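PDB 3OMS: PhnB protein from Bacillus cereus, which is of unproven function, a dimeric member of the glyoxalase superfamily that has been put forward as a 3-demethylubiquinone-9 3-methyltransferase. Local coordinates for residues L85-E90 with W132-A137; T29-Q34 with D96-K101. One frame throughout, in Å; residues are numbered along the deposited sequence. Where two conformers were deposited one is given.

Contact 1 (L85-E90 with W132-A137); sequences LYVTCE and WQLTLA
Leu-85 lays its CD1 methyl on one face of the Trp-132 indole in a parallel pair of strands, the first and last of the second βαβββ unit in this glyoxalase-type fold. CD1 sits 3.8 Å from the centroid of the six-membered ring, a CH-pi contact. Val-87 reaches the same indole differently: its CG2 comes 3.6 Å from CE3, at the ring edge and near its plane. With CG beside its backbone N (chi1 -64°), Trp-132 swings its benzo ring to the neighbouring strand, where a bulky flat group suits the notch between Leu-85 and Val-87. NE1 is held by Asp-126. Farther along this face, which turns to helix 92-103, the sulfur of Cys-89 lies against CD2 of Leu-134.

The other face carries Tyr-86, Thr-88, Gln-133 and Thr-135. Here the Gln-133 amide meets the edge of the Tyr-86 ring, the two planes 89° apart, while its NE2 bonds to Ser-84. The tyrosine, CG anti to the backbone N (chi1 -174°), leans forward as it rises from the sheet, so that its OH lies 3.4 Å from CG2 of Thr-135. Beta-branched threonine suits this spot: CG2 meets Tyr-86 and the CG2 of Thr-88, while OG1 bonds to Ser-118 and the backbone of Lys-120. Leu-85, Tyr-86 and Val-87 also pair antiparallel with a strand of the second subunit, carrying the sheet across the interface. Five backbone hydrogen bonds join the two segments, ending with the nearly straight one from Ala-137 N to Cys-89 O, 3.0 Å.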
loop_
_atom_site.group_PDB
_atom_site.type_symbol
_atom_site.label_atom_id
_atom_site.label_comp_id
_atom_site.label_asym_id
_atom_site.label_seq_id
_atom_site.Cartn_x
_atom_site.Cartn_y
_atom_site.Cartn_z
ATOM N N LEU A 85 -3.083 -4.573 2.537
ATOM C CA LEU A 85 -2.373 -4.561 3.800
ATOM C C LEU A 85 -2.460 -5.946 4.461
ATOM O O LEU A 85 -3.539 -6.409 4.821
ATOM C CB LEU A 85 -2.933 -3.462 4.693
ATOM C CG LEU A 85 -2.855 -2.041 4.104
ATOM C CD1 LEU A 85 -3.572 -1.065 5.084
ATOM C CD2 LEU A 85 -1.440 -1.600 3.828
ATOM N N TYR A 86 -1.313 -6.592 4.567
ATOM C CA TYR A 86 -1.202 -7.943 5.031
ATOM C C TYR A 86 -0.816 -7.894 6.505
ATOM O O TYR A 86 0.289 -7.414 6.853
ATOM C CB TYR A 86 -0.164 -8.642 4.193
ATOM C CG TYR A 86 0.025 -10.101 4.419
ATOM C CD1 TYR A 86 -0.653 -11.032 3.648
ATOM C CD2 TYR A 86 0.912 -10.572 5.406
ATOM C CE1 TYR A 86 -0.462 -12.403 3.851
ATOM C CE2 TYR A 86 1.112 -11.946 5.583
ATOM C CZ TYR A 86 0.392 -12.833 4.823
ATOM O OH TYR A 86 0.596 -14.168 4.993
ATOM N N VAL A 87 -1.721 -8.404 7.344
ATOM C CA VAL A 87 -1.544 -8.328 8.786
ATOM C C VAL A 87 -1.206 -9.675 9.380
ATOM O O VAL A 87 -1.902 -10.640 9.159
ATOM C CB VAL A 87 -2.801 -7.809 9.510
ATOM C CG1 VAL A 87 -2.453 -7.559 11.060
ATOM C CG2 VAL A 87 -3.323 -6.509 8.877
ATOM N N THR A 88 -0.135 -9.753 10.149
ATOM C CA THR A 88 0.184 -11.006 10.813
ATOM C C THR A 88 -0.158 -10.820 12.302
ATOM O O THR A 88 0.251 -9.873 12.923
ATOM C CB THR A 88 1.625 -11.453 10.557
ATOM O OG1 THR A 88 2.502 -10.598 11.289
ATOM C CG2 THR A 88 1.947 -11.403 9.048
ATOM N N CYS A 89 -1.022 -11.690 12.807
ATOM C CA CYS A 89 -1.608 -11.579 14.135
ATOM C C CYS A 89 -0.909 -12.645 14.978
ATOM O O CYS A 89 -0.540 -13.707 14.449
ATOM C CB CYS A 89 -3.134 -11.820 14.051
ATOM S SG CYS A 89 -4.117 -10.713 12.927
ATOM N N GLU A 90 -0.716 -12.380 16.272
ATOM C CA GLU A 90 -0.019 -13.282 17.213
ATOM C C GLU A 90 -0.939 -14.379 17.748
ATOM O O GLU A 90 -0.495 -15.516 18.064
ATOM C CB GLU A 90 0.488 -12.493 18.437
ATOM C CG GLU A 90 1.675 -11.547 18.193
ATOM C CD GLU A 90 1.308 -10.320 17.380
ATOM O OE1 GLU A 90 0.606 -9.438 17.911
ATOM O OE2 GLU A 90 1.735 -10.237 16.205
ATOM N N TRP A 132 -7.591 -5.731 3.046
ATOM C CA TRP A 132 -6.824 -6.282 4.153
ATOM C C TRP A 132 -6.773 -7.816 4.094
ATOM O O TRP A 132 -7.803 -8.506 3.864
ATOM C CB TRP A 132 -7.488 -5.913 5.459
ATOM C CG TRP A 132 -7.557 -4.473 5.816
ATOM C CD1 TRP A 132 -8.517 -3.598 5.436
ATOM C CD2 TRP A 132 -6.669 -3.748 6.682
ATOM N NE1 TRP A 132 -8.301 -2.377 6.011
ATOM C CE2 TRP A 132 -7.157 -2.428 6.763
ATOM C CE3 TRP A 132 -5.521 -4.088 7.397
ATOM C CZ2 TRP A 132 -6.546 -1.439 7.546
ATOM C CZ3 TRP A 132 -4.882 -3.093 8.138
ATOM C CH2 TRP A 132 -5.415 -1.787 8.227
ATOM N N GLN A 133 -5.567 -8.348 4.329
ATOM C CA GLN A 133 -5.368 -9.786 4.469
ATOM C C GLN A 133 -4.890 -9.995 5.885
ATOM O O GLN A 133 -4.088 -9.220 6.436
ATOM C CB GLN A 133 -4.299 -10.356 3.531
ATOM C CG GLN A 133 -4.625 -10.241 2.042
ATOM C CD GLN A 133 -3.528 -10.837 1.200
ATOM O OE1 GLN A 133 -3.223 -12.031 1.308
ATOM N NE2 GLN A 133 -2.899 -10.005 0.366
ATOM N N LEU A 134 -5.396 -11.037 6.504
ATOM C CA LEU A 134 -5.049 -11.309 7.898
ATOM C C LEU A 134 -4.652 -12.750 8.021
ATOM O O LEU A 134 -5.301 -13.609 7.450
ATOM C CB LEU A 134 -6.223 -11.010 8.798
ATOM C CG LEU A 134 -6.613 -9.539 8.909
ATOM C CD1 LEU A 134 -7.595 -9.172 7.807
ATOM C CD2 LEU A 134 -7.195 -9.355 10.280
ATOM N N THR A 135 -3.546 -13.000 8.729
ATOM C CA THR A 135 -3.108 -14.347 8.940
ATOM C C THR A 135 -2.545 -14.536 10.346
ATOM O O THR A 135 -2.166 -13.577 10.999
ATOM C CB THR A 135 -2.097 -14.751 7.885
ATOM O OG1 THR A 135 -1.982 -16.183 7.893
ATOM C CG2 THR A 135 -0.735 -14.054 8.162
ATOM N N LEU A 136 -2.556 -15.779 10.812
ATOM C CA LEU A 136 -2.058 -16.091 12.134
ATOM C C LEU A 136 -0.610 -16.605 11.986
ATOM O O LEU A 136 -0.368 -17.534 11.211
ATOM C CB LEU A 136 -2.998 -17.122 12.752
ATOM C CG LEU A 136 -2.921 -17.430 14.240
ATOM C CD1 LEU A 136 -3.153 -16.164 15.030
ATOM C CD2 LEU A 136 -3.950 -18.515 14.561
ATOM N N ALA A 137 0.336 -15.969 12.696
ATOM C CA ALA A 137 1.765 -16.324 12.650
ATOM C C ALA A 137 2.097 -17.481 13.581
ATOM O O ALA A 137 1.338 -18.471 13.689
ATOM C CB ALA A 137 2.630 -15.096 13.001
#

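Contact 2 (T29-Q34 with D96-K101); sequences TSLFDQ and DTVFHK
Leu-31 and Lys-101 lie flank to flank, their side chains running opposite ways, where the loop after helix 21-29, in the first half of this glyoxalase-type fold, meets helix 92-103 of the second half. The touching branch of the leucine is CD2, which lies 3.6 Å from CD of Lys-101 and almost as near its CB. With CD1 continuing the line of the chain (chi2 180°), CD2 is the branch turned onto the lysine, which answers with a chain straight from CB to NZ, offering its methylenes as an apolar flank while the ammonium group runs on to the polar edge. Such a residue suits a helix position that is apolar near the backbone and able to reach water at its end.

Val-98, one helical turn before Lys-101, fills the buried side. Its CG1 stands anti to the backbone N (chi1 -177°) and approaches the Phe-32 ring obliquely, 4.0 Å from CE1; CG2 lies instead against the carbonyl oxygen of Leu-31. A compact, branched side chain thus serves two neighbours of the loop at once. The Phe-32 side chain runs roughly perpendicular to Val-98, and CB of Leu-31 sits over the border of one ring face, 3.8 Å from its plane. A flat ring fits here because it is buried against both Val-98 and Trp-132 of strand 131-136.

No direct hydrogen bond joins the two segments. At the polar edge Ser-30 OG, already bonded to the backbone O of Phe-27, accepts from a water at 2.6 Å, and that water in turn takes a weak, 3.2 Å bond from Lys-101 NZ.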
loop_
_atom_site.group_PDB
_atom_site.type_symbol
_atom_site.label_atom_id
_atom_site.label_comp_id
_atom_site.label_asym_id
_atom_site.label_seq_id
_atom_site.Cartn_x
_atom_site.Cartn_y
_atom_site.Cartn_z
ATOM N N THR A 29 -6.615 2.993 13.891
ATOM C CA THR A 29 -5.754 3.087 15.047
ATOM C C THR A 29 -6.394 2.418 16.282
ATOM O O THR A 29 -5.705 2.149 17.244
ATOM C CB THR A 29 -5.359 4.522 15.392
ATOM O OG1 THR A 29 -6.528 5.296 15.573
ATOM C CG2 THR A 29 -4.501 5.164 14.307
ATOM N N SER A 30 -7.691 2.129 16.251
ATOM C CA SER A 30 -8.336 1.378 17.347
ATOM C C SER A 30 -8.151 -0.153 17.292
ATOM O O SER A 30 -8.494 -0.862 18.266
ATOM C CB SER A 30 -9.837 1.686 17.363
ATOM O OG SER A 30 -10.559 0.908 16.391
ATOM N N LEU A 31 -7.597 -0.671 16.198
ATOM C CA LEU A 31 -7.597 -2.100 15.927
ATOM C C LEU A 31 -6.330 -2.790 16.356
ATOM O O LEU A 31 -6.311 -4.009 16.497
ATOM C CB LEU A 31 -7.752 -2.350 14.417
ATOM C CG LEU A 31 -9.036 -1.837 13.775
ATOM C CD1 LEU A 31 -9.001 -2.171 12.289
ATOM C CD2 LEU A 31 -10.251 -2.439 14.452
ATOM N N PHE A 32 -5.248 -2.021 16.515
ATOM C CA PHE A 32 -3.949 -2.594 16.802
ATOM C C PHE A 32 -3.298 -1.875 17.969
ATOM O O PHE A 32 -3.536 -0.680 18.211
ATOM C CB PHE A 32 -3.020 -2.475 15.565
ATOM C CG PHE A 32 -3.599 -3.048 14.310
ATOM C CD1 PHE A 32 -3.646 -4.424 14.121
ATOM C CD2 PHE A 32 -4.099 -2.225 13.308
ATOM C CE1 PHE A 32 -4.215 -4.956 12.962
ATOM C CE2 PHE A 32 -4.675 -2.756 12.161
ATOM C CZ PHE A 32 -4.723 -4.111 11.981
ATOM N N ASP A 33 -2.471 -2.617 18.691
ATOM C CA ASP A 33 -1.678 -2.035 19.747
ATOM C C ASP A 33 -0.711 -1.027 19.158
ATOM O O ASP A 33 -0.247 -1.215 18.029
ATOM C CB ASP A 33 -0.882 -3.113 20.480
ATOM C CG ASP A 33 -0.720 -2.789 21.905
ATOM O OD1 ASP A 33 -1.754 -2.929 22.623
ATOM O OD2 ASP A 33 0.409 -2.376 22.300
ATOM N N GLN A 34 -0.409 0.010 19.952
ATOM C CA GLN A 34 0.605 1.022 19.639
ATOM C C GLN A 34 0.337 1.675 18.299
ATOM O O GLN A 34 1.209 1.773 17.415
ATOM C CB GLN A 34 2.003 0.442 19.735
ATOM C CG GLN A 34 2.475 0.360 21.183
ATOM C CD GLN A 34 3.569 -0.628 21.344
ATOM O OE1 GLN A 34 4.716 -0.264 21.601
ATOM N NE2 GLN A 34 3.231 -1.905 21.190
ATOM N N ASP A 96 -9.435 -13.013 15.076
ATOM C CA ASP A 96 -10.908 -13.085 15.117
ATOM C C ASP A 96 -11.508 -11.709 15.331
ATOM O O ASP A 96 -12.447 -11.307 14.621
ATOM C CB ASP A 96 -11.398 -14.034 16.233
ATOM C CG ASP A 96 -11.165 -15.496 15.903
ATOM O OD1 ASP A 96 -10.917 -15.863 14.721
ATOM O OD2 ASP A 96 -11.217 -16.314 16.850
ATOM N N THR A 97 -10.950 -10.971 16.287
ATOM C CA THR A 97 -11.451 -9.644 16.617
ATOM C C THR A 97 -11.206 -8.632 15.516
ATOM O O THR A 97 -12.120 -7.909 15.158
ATOM C CB THR A 97 -10.830 -9.093 17.905
ATOM O OG1 THR A 97 -11.146 -9.976 18.975
ATOM C CG2 THR A 97 -11.434 -7.726 18.221
ATOM N N VAL A 98 -9.987 -8.562 14.983
ATOM C CA VAL A 98 -9.688 -7.572 13.977
ATOM C C VAL A 98 -10.446 -7.865 12.676
ATOM O O VAL A 98 -10.955 -6.958 12.025
ATOM C CB VAL A 98 -8.179 -7.494 13.659
ATOM C CG1 VAL A 98 -7.910 -6.424 12.672
ATOM C CG2 VAL A 98 -7.347 -7.254 14.910
ATOM N N PHE A 99 -10.487 -9.119 12.270
ATOM C CA PHE A 99 -11.213 -9.473 11.049
ATOM C C PHE A 99 -12.689 -9.019 11.126
ATOM O O PHE A 99 -13.192 -8.378 10.201
ATOM C CB PHE A 99 -11.125 -10.977 10.772
ATOM C CG PHE A 99 -11.622 -11.369 9.409
ATOM C CD1 PHE A 99 -10.770 -11.326 8.311
ATOM C CD2 PHE A 99 -12.938 -11.788 9.219
ATOM C CE1 PHE A 99 -11.217 -11.700 7.057
ATOM C CE2 PHE A 99 -13.396 -12.135 7.947
ATOM C CZ PHE A 99 -12.556 -12.099 6.896
ATOM N N HIS A 100 -13.355 -9.372 12.222
ATOM C CA HIS A 100 -14.785 -9.083 12.446
ATOM C C HIS A 100 -15.031 -7.582 12.424
ATOM O O HIS A 100 -15.993 -7.118 11.856
ATOM C CB HIS A 100 -15.225 -9.709 13.774
ATOM C CG HIS A 100 -16.586 -9.310 14.250
ATOM N ND1 HIS A 100 -17.748 -9.705 13.624
ATOM C CD2 HIS A 100 -16.965 -8.594 15.335
ATOM C CE1 HIS A 100 -18.782 -9.240 14.302
ATOM N NE2 HIS A 100 -18.331 -8.566 15.344
ATOM N N LYS A 101 -14.109 -6.832 13.024
ATOM C CA LYS A 101 -14.256 -5.395 13.020
ATOM C C LYS A 101 -14.131 -4.835 11.599
ATOM O O LYS A 101 -14.940 -4.004 11.183
ATOM C CB LYS A 101 -13.246 -4.739 13.985
ATOM C CG LYS A 101 -13.666 -4.907 15.485
ATOM C CD LYS A 101 -12.644 -4.248 16.385
ATOM C CE LYS A 101 -12.961 -4.190 17.901
ATOM N NZ LYS A 101 -11.651 -3.579 18.498
HETATM O O HOH W 1 -12.389 -0.730 17.170
#

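The centres of contacts 1 and 2 lie about 11 Å apart, and the two touch directly. Along the chain their segments alternate: loop 29-34, strand 83-89, helix 92-103, then strand 131-136. Contact 1 lies wholly in the second βαβββ unit, within its four-stranded sheet, while contact 2 joins that unit's helix to a loop of the first. The helix follows strand 83-89 and packs on the sheet face bearing Leu-134, whose CD2 lies 3.9 Å from CG1 of Val-98. From the loop, CE1 of Phe-32 comes 3.7 Å from CG1 of Val-87. Sheet, helix and loop thus share one apolar layer that ties the halves of the chain together.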